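Local coordinates for protein chromosome-partitioning ATPase Soj (Thermus thermophilus, PDB 1WCV) that hydrolyses ATP, binds double-stranded DNA cooperatively in an ATP-dependent way, and is probably involved in chromosome partitioning, at residues A32-R37 and A234-A239; L39-D44 and R59-L64; G72-H75 and F80-L83; N129-A134 and E159-G164; G153-L158 and L169-I174. All blocks are in the same frame, centred on the assembly; numbering follows the deposited sequence.

Contact 1: A32-R37 and A234-A239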
# COMPACT_ATOMS: atom_id res chain seq x y z
N ALA A 32 13.36 -7.36 11.39
CA ALA A 32 14.25 -7.34 12.55
C ALA A 32 14.00 -6.07 13.36
O ALA A 32 13.92 -6.10 14.58
CB ALA A 32 15.69 -7.38 12.11
N ARG A 33 13.88 -4.95 12.66
CA ARG A 33 13.64 -3.67 13.31
C ARG A 33 12.27 -3.60 13.97
O ARG A 33 12.00 -2.70 14.76
CB ARG A 33 13.84 -2.53 12.31
CG ARG A 33 15.31 -2.30 11.95
CD ARG A 33 15.48 -1.28 10.83
NE ARG A 33 16.88 -0.89 10.64
CZ ARG A 33 17.84 -1.67 10.15
NH1 ARG A 33 17.57 -2.92 9.79
NH2 ARG A 33 19.07 -1.20 10.03
N LEU A 34 11.40 -4.55 13.65
CA LEU A 34 10.07 -4.60 14.25
C LEU A 34 10.16 -5.38 15.56
O LEU A 34 9.16 -5.60 16.24
CB LEU A 34 9.06 -5.27 13.32
CG LEU A 34 8.53 -4.43 12.16
CD1 LEU A 34 7.53 -5.24 11.35
CD2 LEU A 34 7.87 -3.17 12.72
N GLY A 35 11.37 -5.81 15.90
CA GLY A 35 11.58 -6.56 17.12
C GLY A 35 11.42 -8.06 16.98
O GLY A 35 11.10 -8.75 17.96
N LYS A 36 11.65 -8.58 15.78
CA LYS A 36 11.53 -10.01 15.53
C LYS A 36 12.91 -10.66 15.41
O LYS A 36 13.83 -10.06 14.86
CB LYS A 36 10.78 -10.25 14.22
CG LYS A 36 9.41 -9.60 14.11
CD LYS A 36 8.37 -10.32 14.95
CE LYS A 36 6.98 -9.78 14.65
NZ LYS A 36 5.91 -10.50 15.39
N ARG A 37 13.05 -11.87 15.94
CA ARG A 37 14.31 -12.60 15.82
C ARG A 37 14.17 -13.21 14.43
O ARG A 37 13.29 -14.03 14.20
CB ARG A 37 14.42 -13.73 16.85
CG ARG A 37 14.32 -13.29 18.30
CD ARG A 37 14.78 -14.42 19.21
NE ARG A 37 14.18 -14.32 20.54
CZ ARG A 37 12.90 -14.53 20.80
NH1 ARG A 37 12.44 -14.42 22.03
NH2 ARG A 37 12.07 -14.87 19.82
N ALA A 234 9.32 2.04 1.56
CA ALA A 234 8.46 0.98 1.05
C ALA A 234 8.72 -0.36 1.75
O ALA A 234 7.77 -1.06 2.13
CB ALA A 234 8.64 0.83 -0.46
N TYR A 235 9.98 -0.73 1.94
CA TYR A 235 10.26 -1.99 2.63
C TYR A 235 9.85 -1.96 4.10
O TYR A 235 9.50 -2.99 4.67
CB TYR A 235 11.73 -2.40 2.46
CG TYR A 235 11.94 -3.19 1.19
CD1 TYR A 235 11.29 -4.41 1.00
CD2 TYR A 235 12.73 -2.70 0.16
CE1 TYR A 235 11.43 -5.11 -0.20
CE2 TYR A 235 12.88 -3.39 -1.04
CZ TYR A 235 12.23 -4.59 -1.21
OH TYR A 235 12.34 -5.25 -2.41
N ARG A 236 9.89 -0.78 4.71
CA ARG A 236 9.47 -0.65 6.10
C ARG A 236 7.97 -0.96 6.15
O ARG A 236 7.50 -1.71 7.00
CB ARG A 236 9.74 0.77 6.61
CG ARG A 236 9.17 1.11 8.00
CD ARG A 236 9.74 0.21 9.09
NE ARG A 236 9.14 0.45 10.40
CZ ARG A 236 9.42 1.48 11.20
NH1 ARG A 236 10.30 2.40 10.82
NH2 ARG A 236 8.83 1.59 12.38
N ARG A 237 7.24 -0.39 5.20
CA ARG A 237 5.80 -0.58 5.13
C ARG A 237 5.45 -2.03 4.76
O ARG A 237 4.50 -2.60 5.28
CB ARG A 237 5.21 0.41 4.13
CG ARG A 237 3.69 0.48 4.09
CD ARG A 237 3.23 1.70 3.29
NE ARG A 237 3.68 2.95 3.91
CZ ARG A 237 4.50 3.83 3.35
NH1 ARG A 237 5.00 3.62 2.13
NH2 ARG A 237 4.85 4.92 4.01
N LEU A 238 6.25 -2.62 3.87
CA LEU A 238 6.00 -4.00 3.48
C LEU A 238 6.11 -4.94 4.67
O LEU A 238 5.31 -5.87 4.81
CB LEU A 238 6.99 -4.45 2.41
CG LEU A 238 6.82 -5.91 1.96
CD1 LEU A 238 5.44 -6.08 1.33
CD2 LEU A 238 7.90 -6.27 0.96
N ALA A 239 7.10 -4.72 5.53
CA ALA A 239 7.27 -5.58 6.70
C ALA A 239 5.98 -5.54 7.53
O ALA A 239 5.56 -6.55 8.08
CB ALA A 239 8.46 -5.11 7.53
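The flat guanidinium of Arg236 is met at a slant by Leu34: the methyl CD2 of Leu34 lies 4.5 Å from NE of Arg236, an approach that is neither over the face nor at the edge and amounts to loose contact. NH1 of the arginine makes a weak hydrogen bond to Gln187 of the second subunit. Its neighbour Arg237 also reaches that subunit, in a salt bridge with Glu190 and a cation-pi contact with Tyr179.

The firmer touch is apolar. CD1 of Leu34 stands 3.9 Å from CB of Ala239 and 4.0 Å from the carbonyl O of Ala239. CG of the leucine is placed anti to the carbonyl carbon (chi1 -78°); this sends CD1 to Ala239, with CD2 only loosely near Arg236. Alanine suits this position because its short side chain lets a bulky one rest close to the helix backbone, while leucine brings the reach needed to bridge backbones that are 8.1 Å apart between CA of Leu34 and CA of Ala239. Met243, one turn further along helix 230-246, also touches Leu34.

Behind Leu34 the chain turns sharply. N of Gly35 bonds to O of Ala32 at 2.9 Å. Gly35 adopts positive phi (89°), a conformation in which a side chain would press on the preceding carbonyl. Together with two bonds running back into the last turn, this makes a Schellman motif, closing helix 18-33, the helix that starts within the nucleotide-binding P-loop, beside the C-terminal helix 230-246 of the chain.

Contact 2: L39-D44 and R59-L64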
# COMPACT_ATOMS: atom_id res chain seq x y z
N LEU A 39 15.90 -15.06 10.85
CA LEU A 39 16.94 -15.81 10.19
C LEU A 39 16.69 -15.75 8.68
O LEU A 39 15.60 -16.06 8.22
CB LEU A 39 16.92 -17.28 10.63
CG LEU A 39 17.88 -18.18 9.85
CD1 LEU A 39 19.32 -17.73 10.06
CD2 LEU A 39 17.69 -19.62 10.30
N LEU A 40 17.69 -15.31 7.93
CA LEU A 40 17.58 -15.26 6.48
C LEU A 40 18.50 -16.36 5.98
O LEU A 40 19.68 -16.40 6.32
CB LEU A 40 18.06 -13.92 5.92
CG LEU A 40 18.15 -13.81 4.39
CD1 LEU A 40 16.77 -14.01 3.78
CD2 LEU A 40 18.73 -12.46 3.99
N VAL A 41 17.94 -17.26 5.17
CA VAL A 41 18.71 -18.36 4.61
C VAL A 41 18.86 -18.19 3.11
O VAL A 41 17.87 -18.11 2.38
CB VAL A 41 18.01 -19.71 4.88
CG1 VAL A 41 18.87 -20.85 4.36
CG2 VAL A 41 17.73 -19.88 6.37
N ASP A 42 20.11 -18.10 2.66
CA ASP A 42 20.40 -17.97 1.24
C ASP A 42 20.44 -19.39 0.67
O ASP A 42 21.34 -20.16 0.99
CB ASP A 42 21.75 -17.29 1.02
CG ASP A 42 21.98 -16.88 -0.43
OD1 ASP A 42 21.20 -17.33 -1.30
OD2 ASP A 42 22.93 -16.11 -0.70
N LEU A 43 19.45 -19.73 -0.15
CA LEU A 43 19.40 -21.07 -0.74
C LEU A 43 19.83 -21.08 -2.20
O LEU A 43 19.71 -22.10 -2.88
CB LEU A 43 17.99 -21.65 -0.62
CG LEU A 43 17.48 -21.96 0.79
CD1 LEU A 43 16.03 -22.43 0.73
CD2 LEU A 43 18.36 -23.05 1.41
N ASP A 44 20.34 -19.96 -2.68
CA ASP A 44 20.77 -19.87 -4.07
C ASP A 44 22.26 -20.16 -4.19
O ASP A 44 23.07 -19.52 -3.53
CB ASP A 44 20.50 -18.48 -4.64
CG ASP A 44 20.60 -18.44 -6.15
OD1 ASP A 44 21.52 -19.05 -6.71
OD2 ASP A 44 19.75 -17.78 -6.79
N ARG A 59 31.50 -21.63 5.04
CA ARG A 59 30.57 -22.56 5.68
C ARG A 59 29.17 -21.99 5.50
O ARG A 59 28.92 -20.82 5.79
CB ARG A 59 30.90 -22.69 7.17
CG ARG A 59 32.25 -23.33 7.45
CD ARG A 59 32.65 -23.17 8.91
NE ARG A 59 31.66 -23.73 9.83
CZ ARG A 59 31.34 -25.02 9.88
NH1 ARG A 59 30.43 -25.44 10.75
NH2 ARG A 59 31.92 -25.89 9.07
N GLY A 60 28.24 -22.83 5.03
CA GLY A 60 26.89 -22.35 4.82
C GLY A 60 25.79 -23.39 4.99
O GLY A 60 25.92 -24.33 5.78
N VAL A 61 24.71 -23.19 4.25
CA VAL A 61 23.55 -24.08 4.31
C VAL A 61 23.88 -25.52 3.92
O VAL A 61 23.22 -26.45 4.37
CB VAL A 61 22.42 -23.56 3.39
CG1 VAL A 61 21.95 -22.21 3.88
CG2 VAL A 61 22.92 -23.45 1.97
N TYR A 62 24.90 -25.70 3.08
CA TYR A 62 25.28 -27.04 2.66
C TYR A 62 25.69 -27.87 3.86
O TYR A 62 25.35 -29.04 3.97
CB TYR A 62 26.44 -26.99 1.66
CG TYR A 62 26.81 -28.34 1.08
CD1 TYR A 62 27.48 -29.30 1.86
CD2 TYR A 62 26.51 -28.66 -0.24
CE1 TYR A 62 27.83 -30.54 1.32
CE2 TYR A 62 26.85 -29.90 -0.78
CZ TYR A 62 27.51 -30.84 0.00
OH TYR A 62 27.86 -32.05 -0.54
N HIS A 63 26.44 -27.24 4.77
CA HIS A 63 26.90 -27.91 5.97
C HIS A 63 25.74 -28.18 6.92
O HIS A 63 25.78 -29.12 7.71
CB HIS A 63 27.96 -27.05 6.65
CG HIS A 63 29.14 -26.77 5.78
ND1 HIS A 63 30.02 -27.75 5.37
CD2 HIS A 63 29.57 -25.62 5.20
CE1 HIS A 63 30.94 -27.22 4.58
NE2 HIS A 63 30.69 -25.93 4.46
N LEU A 64 24.71 -27.34 6.83
CA LEU A 64 23.53 -27.52 7.67
C LEU A 64 22.88 -28.83 7.26
O LEU A 64 22.47 -29.63 8.11
CB LEU A 64 22.54 -26.37 7.46
CG LEU A 64 21.28 -26.44 8.33
CD1 LEU A 64 21.65 -26.14 9.77
CD2 LEU A 64 20.25 -25.45 7.81
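Val61 meets Val41 from the first turn of helix 61-65, and its CB points from the helix towards strand 38-42. From CB the side chain forks. CG1, held anti to the carbonyl carbon (chi1 -63°), does most of the touching: it lies 3.4 Å from CG1 of Val41, tighter than a usual carbon contact, the two valines crossing at a slant. The same CG1 is 3.6 Å from the carbonyl O of Asp42 and, more loosely, 4.4 Å from CD2 of Leu43. The second methyl, CG2, sits between the backbone N and the carbonyl carbon and also faces O of Asp42, at 3.8 Å. Both branches therefore lie against one carbonyl oxygen, which is buried and has no hydrogen-bonding partner in the model. A beta-branched residue suits the place, since its two methyls spread over the end of the strand with little torsional freedom.

The carboxylate of Asp42 takes no part in this apolar patch. OD1 of Asp42 accepts the N-H of Asp44 at 3.1 Å, on its anti side and 34° out of the carboxylate plane, giving an Asx turn where the strand ends; OD2 is bound by Thr50. The side chain of Asp42 lies about 6 Å from that of Thr21, a magnesium ligand, so the turn borders the nucleotide site.

Around the contact, Val61 also packs on Leu83 of strand 80-83 and Leu89 of helix 89-96. Helix 61-65 thus packs on strands 38-42 and 80-83, with Leu117 of strand 114-118 behind Val41 and Leu43.

Contact 3: G72-H75 and F80-L83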
# COMPACT_ATOMS: atom_id res chain seq x y z
N GLY A 72 26.37 -22.44 14.88
CA GLY A 72 27.74 -22.16 14.52
C GLY A 72 27.93 -21.79 13.07
O GLY A 72 29.06 -21.61 12.61
N LEU A 73 26.83 -21.68 12.33
CA LEU A 73 26.88 -21.34 10.92
C LEU A 73 26.30 -19.96 10.60
O LEU A 73 26.67 -19.35 9.59
CB LEU A 73 26.13 -22.40 10.10
CG LEU A 73 26.77 -23.79 10.05
CD1 LEU A 73 25.79 -24.79 9.44
CD2 LEU A 73 28.05 -23.73 9.24
N VAL A 74 25.41 -19.47 11.45
CA VAL A 74 24.79 -18.17 11.24
C VAL A 74 25.73 -16.99 11.44
O VAL A 74 26.60 -17.02 12.32
CB VAL A 74 23.57 -17.98 12.17
CG1 VAL A 74 22.53 -19.05 11.88
CG2 VAL A 74 24.01 -18.04 13.63
N HIS A 75 25.56 -15.97 10.61
CA HIS A 75 26.37 -14.75 10.67
C HIS A 75 25.47 -13.57 11.05
O HIS A 75 24.45 -13.33 10.40
CB HIS A 75 26.99 -14.44 9.30
CG HIS A 75 28.10 -15.37 8.91
ND1 HIS A 75 27.94 -16.73 8.82
CD2 HIS A 75 29.38 -15.12 8.55
CE1 HIS A 75 29.07 -17.28 8.41
NE2 HIS A 75 29.96 -16.32 8.24
N PHE A 80 19.88 -9.03 12.21
CA PHE A 80 19.34 -10.38 12.07
C PHE A 80 20.44 -11.40 11.82
O PHE A 80 21.62 -11.06 11.84
CB PHE A 80 18.29 -10.46 10.95
CG PHE A 80 18.78 -9.99 9.60
CD1 PHE A 80 18.79 -8.64 9.28
CD2 PHE A 80 19.20 -10.91 8.64
CE1 PHE A 80 19.21 -8.20 8.02
CE2 PHE A 80 19.63 -10.49 7.39
CZ PHE A 80 19.63 -9.14 7.07
N HIS A 81 20.06 -12.65 11.60
CA HIS A 81 21.04 -13.70 11.35
C HIS A 81 20.93 -14.27 9.94
O HIS A 81 19.83 -14.51 9.45
CB HIS A 81 20.88 -14.84 12.37
CG HIS A 81 21.27 -14.46 13.76
ND1 HIS A 81 21.12 -15.32 14.83
CD2 HIS A 81 21.81 -13.32 14.27
CE1 HIS A 81 21.55 -14.72 15.93
NE2 HIS A 81 21.97 -13.51 15.62
N LEU A 82 22.08 -14.47 9.30
CA LEU A 82 22.14 -15.02 7.95
C LEU A 82 22.84 -16.37 7.90
O LEU A 82 23.92 -16.54 8.47
CB LEU A 82 22.90 -14.07 7.02
CG LEU A 82 23.31 -14.68 5.67
CD1 LEU A 82 22.12 -14.67 4.70
CD2 LEU A 82 24.47 -13.90 5.09
N LEU A 83 22.20 -17.34 7.25
CA LEU A 83 22.79 -18.66 7.07
C LEU A 83 23.22 -18.54 5.61
O LEU A 83 22.43 -18.76 4.70
CB LEU A 83 21.74 -19.76 7.23
CG LEU A 83 22.27 -21.12 7.69
CD1 LEU A 83 21.19 -22.17 7.48
CD2 LEU A 83 23.52 -21.49 6.90
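His75 and Leu82 form the tight centre of this contact, an antiparallel hydrogen-bonded pair. The N-H of His75 donates to O of Leu82 (2.8 Å from N), and the N-H of Leu82 donates back to O of His75 (2.9 Å from N); both bonds are nearly straight. O of Leu82 also receives a CA-H contact from Val74, whose CA is 3.3 Å away, and the CA of His81 makes a longer one to O of His75.

Side chains pack less closely. CB of Val74 is 4.1 Å from CB of His81, and these two, both partly exposed, cross at a slant. On the buried side, CB of Leu73 approaches CD2 of Leu83 at 4.2 Å, leucines whose branched ends pack beneath helix 61-65, where Leu64 touches both.

The imidazoles lie on the looser, partly exposed side. With CG anti to the carbonyl carbon (chi1 -72°), the ring of His75 turns back towards the preceding loop, and ND1 makes a weak hydrogen bond, 3.0 Å, to O of Leu73 in the plane of the ring. The ring of His81 turns to Tyr112, whose hydroxyl it bonds through ND1. Histidine fits such a border, having an apolar flank and a polar edge.

Strands 75-77 and 80-83, joined by a short connection, make a beta-hairpin that adds an antiparallel edge strand to an otherwise parallel P-loop NTPase sheet.

Contact 4: N129-A134 and E159-G164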
# COMPACT_ATOMS: atom_id res chain seq x y z
N ASN A 129 12.97 -27.50 -2.14
CA ASN A 129 13.21 -27.71 -0.71
C ASN A 129 12.72 -26.51 0.11
O ASN A 129 12.29 -26.67 1.25
CB ASN A 129 14.70 -27.95 -0.44
CG ASN A 129 15.05 -29.42 -0.40
OD1 ASN A 129 14.86 -30.08 0.63
ND2 ASN A 129 15.55 -29.94 -1.51
N ALA A 130 12.78 -25.33 -0.48
CA ALA A 130 12.32 -24.13 0.20
C ALA A 130 10.80 -24.18 0.34
O ALA A 130 10.24 -23.92 1.41
CB ALA A 130 12.73 -22.88 -0.59
N LEU A 131 10.14 -24.55 -0.75
CA LEU A 131 8.69 -24.64 -0.77
C LEU A 131 8.15 -25.74 0.13
O LEU A 131 7.05 -25.62 0.68
CB LEU A 131 8.20 -24.84 -2.20
CG LEU A 131 8.48 -23.68 -3.14
CD1 LEU A 131 7.88 -23.94 -4.51
CD2 LEU A 131 7.91 -22.41 -2.54
N ALA A 132 8.92 -26.81 0.27
CA ALA A 132 8.49 -27.93 1.10
C ALA A 132 8.68 -27.65 2.59
O ALA A 132 8.06 -28.30 3.43
CB ALA A 132 9.26 -29.19 0.72
N ALA A 133 9.50 -26.65 2.91
CA ALA A 133 9.76 -26.30 4.30
C ALA A 133 9.02 -25.07 4.80
O ALA A 133 8.83 -24.88 6.00
CB ALA A 133 11.26 -26.11 4.49
N ALA A 134 8.59 -24.22 3.87
CA ALA A 134 7.90 -22.99 4.24
C ALA A 134 6.41 -23.14 4.50
O ALA A 134 5.80 -24.14 4.13
CB ALA A 134 8.11 -21.95 3.14
N GLU A 159 0.31 -24.94 -5.61
CA GLU A 159 -0.85 -25.81 -5.41
C GLU A 159 -0.43 -27.27 -5.41
O GLU A 159 -0.87 -28.06 -4.57
CB GLU A 159 -1.87 -25.58 -6.53
CG GLU A 159 -2.93 -26.68 -6.66
CD GLU A 159 -3.82 -26.80 -5.44
OE1 GLU A 159 -4.66 -27.73 -5.40
OE2 GLU A 159 -3.70 -25.96 -4.52
N GLU A 160 0.43 -27.63 -6.35
CA GLU A 160 0.89 -29.01 -6.46
C GLU A 160 1.79 -29.39 -5.30
O GLU A 160 1.73 -30.52 -4.81
CB GLU A 160 1.59 -29.20 -7.81
CG GLU A 160 0.69 -28.77 -8.96
CD GLU A 160 1.33 -28.89 -10.33
OE1 GLU A 160 2.49 -28.45 -10.50
OE2 GLU A 160 0.66 -29.41 -11.24
N VAL A 161 2.62 -28.46 -4.84
CA VAL A 161 3.51 -28.75 -3.73
C VAL A 161 2.69 -28.90 -2.46
O VAL A 161 2.99 -29.75 -1.62
CB VAL A 161 4.57 -27.64 -3.55
CG1 VAL A 161 5.37 -27.87 -2.26
CG2 VAL A 161 5.51 -27.64 -4.74
N ARG A 162 1.65 -28.09 -2.32
CA ARG A 162 0.78 -28.17 -1.15
C ARG A 162 0.09 -29.52 -1.12
O ARG A 162 -0.01 -30.17 -0.07
CB ARG A 162 -0.27 -27.06 -1.18
CG ARG A 162 -1.15 -27.01 0.06
CD ARG A 162 -2.20 -25.92 -0.04
NE ARG A 162 -3.12 -26.15 -1.15
CZ ARG A 162 -3.95 -27.18 -1.23
NH1 ARG A 162 -3.99 -28.09 -0.27
NH2 ARG A 162 -4.75 -27.31 -2.29
N ALA A 163 -0.38 -29.95 -2.29
CA ALA A 163 -1.09 -31.22 -2.41
C ALA A 163 -0.22 -32.46 -2.20
O ALA A 163 -0.68 -33.44 -1.60
CB ALA A 163 -1.78 -31.30 -3.78
N GLY A 164 1.02 -32.44 -2.67
CA GLY A 164 1.85 -33.62 -2.51
C GLY A 164 3.03 -33.62 -1.55
O GLY A 164 3.54 -34.70 -1.22
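Apolar contact comes first: Leu131 and Val161 meet where two helices draw together, with CG1 of Val161 4.1 Å from CB of Leu131. That methyl, set anti to its own backbone N (chi1 173°), is also 4.1 Å from O of Leu131 and 4.5 Å from N of Ala132, so it rests on backbone as much as on side chain. Small Ala132 permits this approach, CA of Ala132 and CA of Val161 being 7.0 Å apart.

Charged interaction stays on the far side of the second helix. NH2 of Arg162 reaches OE2 of Glu159 at 2.8 Å, a salt bridge on the syn side of the carboxylate, between residues three apart on one helix.

Backbone polar groups complete the account. O of Ala130 accepts from both Ala133 N and Ala134 N as the first helix winds down, and Asn166 uses its ND2 to hold O of Leu131 and O of Ala134.

The end of helix 125-133 thus packs against the last turns of helix 146-164. Leu131 also touches Thr157 and Leu158 of that helix, Val161 leans on Leu169 just before strand 170-177, and Ala130 packs on Leu43 beyond strand 38-42.

Contact 5: G153-L158 and L169-I174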
# COMPACT_ATOMS: atom_id res chain seq x y z
N GLY A 153 2.15 -19.52 -13.26
CA GLY A 153 2.90 -20.76 -13.21
C GLY A 153 3.32 -21.09 -11.80
O GLY A 153 3.14 -22.22 -11.32
N LEU A 154 3.89 -20.11 -11.10
CA LEU A 154 4.33 -20.36 -9.74
C LEU A 154 3.17 -20.74 -8.81
O LEU A 154 3.32 -21.61 -7.95
CB LEU A 154 5.06 -19.13 -9.19
CG LEU A 154 5.70 -19.34 -7.81
CD1 LEU A 154 6.48 -20.65 -7.78
CD2 LEU A 154 6.62 -18.17 -7.50
N LEU A 155 2.01 -20.11 -8.99
CA LEU A 155 0.87 -20.46 -8.14
C LEU A 155 0.41 -21.89 -8.39
O LEU A 155 -0.03 -22.58 -7.46
CB LEU A 155 -0.29 -19.48 -8.35
CG LEU A 155 0.05 -18.03 -7.98
CD1 LEU A 155 -1.23 -17.19 -7.91
CD2 LEU A 155 0.77 -18.00 -6.63
N ALA A 156 0.50 -22.35 -9.63
CA ALA A 156 0.11 -23.72 -9.93
C ALA A 156 1.10 -24.66 -9.24
O ALA A 156 0.72 -25.71 -8.73
CB ALA A 156 0.11 -23.96 -11.43
N THR A 157 2.36 -24.27 -9.23
CA THR A 157 3.40 -25.07 -8.59
C THR A 157 3.11 -25.15 -7.08
O THR A 157 3.20 -26.21 -6.48
CB THR A 157 4.80 -24.46 -8.82
OG1 THR A 157 5.20 -24.70 -10.18
CG2 THR A 157 5.84 -25.10 -7.89
N LEU A 158 2.75 -24.01 -6.49
CA LEU A 158 2.46 -23.98 -5.05
C LEU A 158 1.31 -24.93 -4.73
O LEU A 158 1.32 -25.62 -3.72
CB LEU A 158 2.07 -22.57 -4.61
CG LEU A 158 3.10 -21.45 -4.71
CD1 LEU A 158 2.50 -20.18 -4.11
CD2 LEU A 158 4.39 -21.83 -3.96
N LEU A 169 1.55 -25.21 3.10
CA LEU A 169 2.05 -24.20 2.17
C LEU A 169 0.92 -23.29 1.66
O LEU A 169 -0.10 -23.76 1.15
CB LEU A 169 2.74 -24.86 0.98
CG LEU A 169 3.40 -23.88 -0.01
CD1 LEU A 169 4.51 -23.11 0.71
CD2 LEU A 169 3.97 -24.65 -1.20
N ARG A 170 1.12 -21.99 1.80
CA ARG A 170 0.15 -21.02 1.33
C ARG A 170 0.84 -19.77 0.79
O ARG A 170 1.95 -19.43 1.20
CB ARG A 170 -0.80 -20.61 2.45
CG ARG A 170 -0.10 -20.02 3.66
CD ARG A 170 -1.04 -19.15 4.49
NE ARG A 170 -2.26 -19.86 4.89
CZ ARG A 170 -3.27 -19.28 5.54
NH1 ARG A 170 -3.21 -17.99 5.86
NH2 ARG A 170 -4.34 -19.99 5.87
N LEU A 171 0.16 -19.10 -0.12
CA LEU A 171 0.70 -17.88 -0.69
C LEU A 171 0.45 -16.75 0.31
O LEU A 171 -0.68 -16.56 0.75
CB LEU A 171 -0.04 -17.57 -1.98
CG LEU A 171 0.26 -16.22 -2.63
CD1 LEU A 171 1.68 -16.23 -3.18
CD2 LEU A 171 -0.77 -15.99 -3.75
N LEU A 172 1.50 -16.03 0.70
CA LEU A 172 1.31 -14.90 1.60
C LEU A 172 0.92 -13.73 0.71
O LEU A 172 -0.03 -13.00 0.99
CB LEU A 172 2.59 -14.57 2.38
CG LEU A 172 2.78 -15.22 3.75
CD1 LEU A 172 4.02 -14.63 4.42
CD2 LEU A 172 1.56 -14.98 4.62
N GLY A 173 1.65 -13.56 -0.39
CA GLY A 173 1.31 -12.49 -1.31
C GLY A 173 2.26 -12.32 -2.48
O GLY A 173 3.38 -12.81 -2.46
N ILE A 174 1.77 -11.64 -3.52
CA ILE A 174 2.55 -11.33 -4.70
C ILE A 174 3.02 -9.90 -4.49
O ILE A 174 2.22 -9.02 -4.17
CB ILE A 174 1.69 -11.41 -5.96
CG1 ILE A 174 1.19 -12.84 -6.16
CG2 ILE A 174 2.50 -10.93 -7.17
CD1 ILE A 174 0.01 -12.94 -7.08
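Within the beta-alpha-beta unit of strand 136-142, helix 146-164 and strand 170-177, Leu155 and Leu158 of the helix lie against Leu169, just before the last strand, and Leu171 within it. CD2 of Leu155 touches CD2 of Leu171 at 3.8 Å and CD1 of Leu171 at 4.0 Å, fitting against the fork of that residue at a slant. Leu158 divides its methyls: CD1 meets CD1 of Leu171 at 4.1 Å, and CD2 meets CD2 of Leu169 at 4.0 Å, both side chains crossing it at about a right angle. CD2 of Leu169 also comes 3.8 Å from the carbonyl O of Leu158.

The two helix leucines have CG anti to the carbonyl carbon, whereas Leu171 has it anti to the backbone N (chi1 172°), which, with CB already pointing towards the helix, carries the fork to Leu155 and Leu158. Leu158 and Leu169 continue inward to Val137 of the neighbouring strand. Lys200 touches Leu155 and Leu171 on the more open side.

Between the two segments the contacts are methyl to methyl, with a methyl also resting on one carbonyl; cohesion therefore comes from dispersion and the burial of branched hydrocarbon, and depends on shape instead of directional bonds.

From the N terminus, residues 32-37 end helix 18-33 and open the widest loop, which contact 1 closes only at residues 234-239 on the C-terminal helix; the other four contacts nest inside it. Contact 2 closes first, then contact 3, in series, their strands 38-42 and 80-83 being hydrogen-bonded neighbours. Next, contacts 4 and 5 cross: 129-134 opens, 153-158 opens, 159-164 closes the former and 169-174 the latter, both sharing helix 146-164. Contacts 3 and 5 lie on opposite sides of the chain's centre, towards the two ends of the sheet, while Leu43 touching Ala130 joins contact 2 to contact 4.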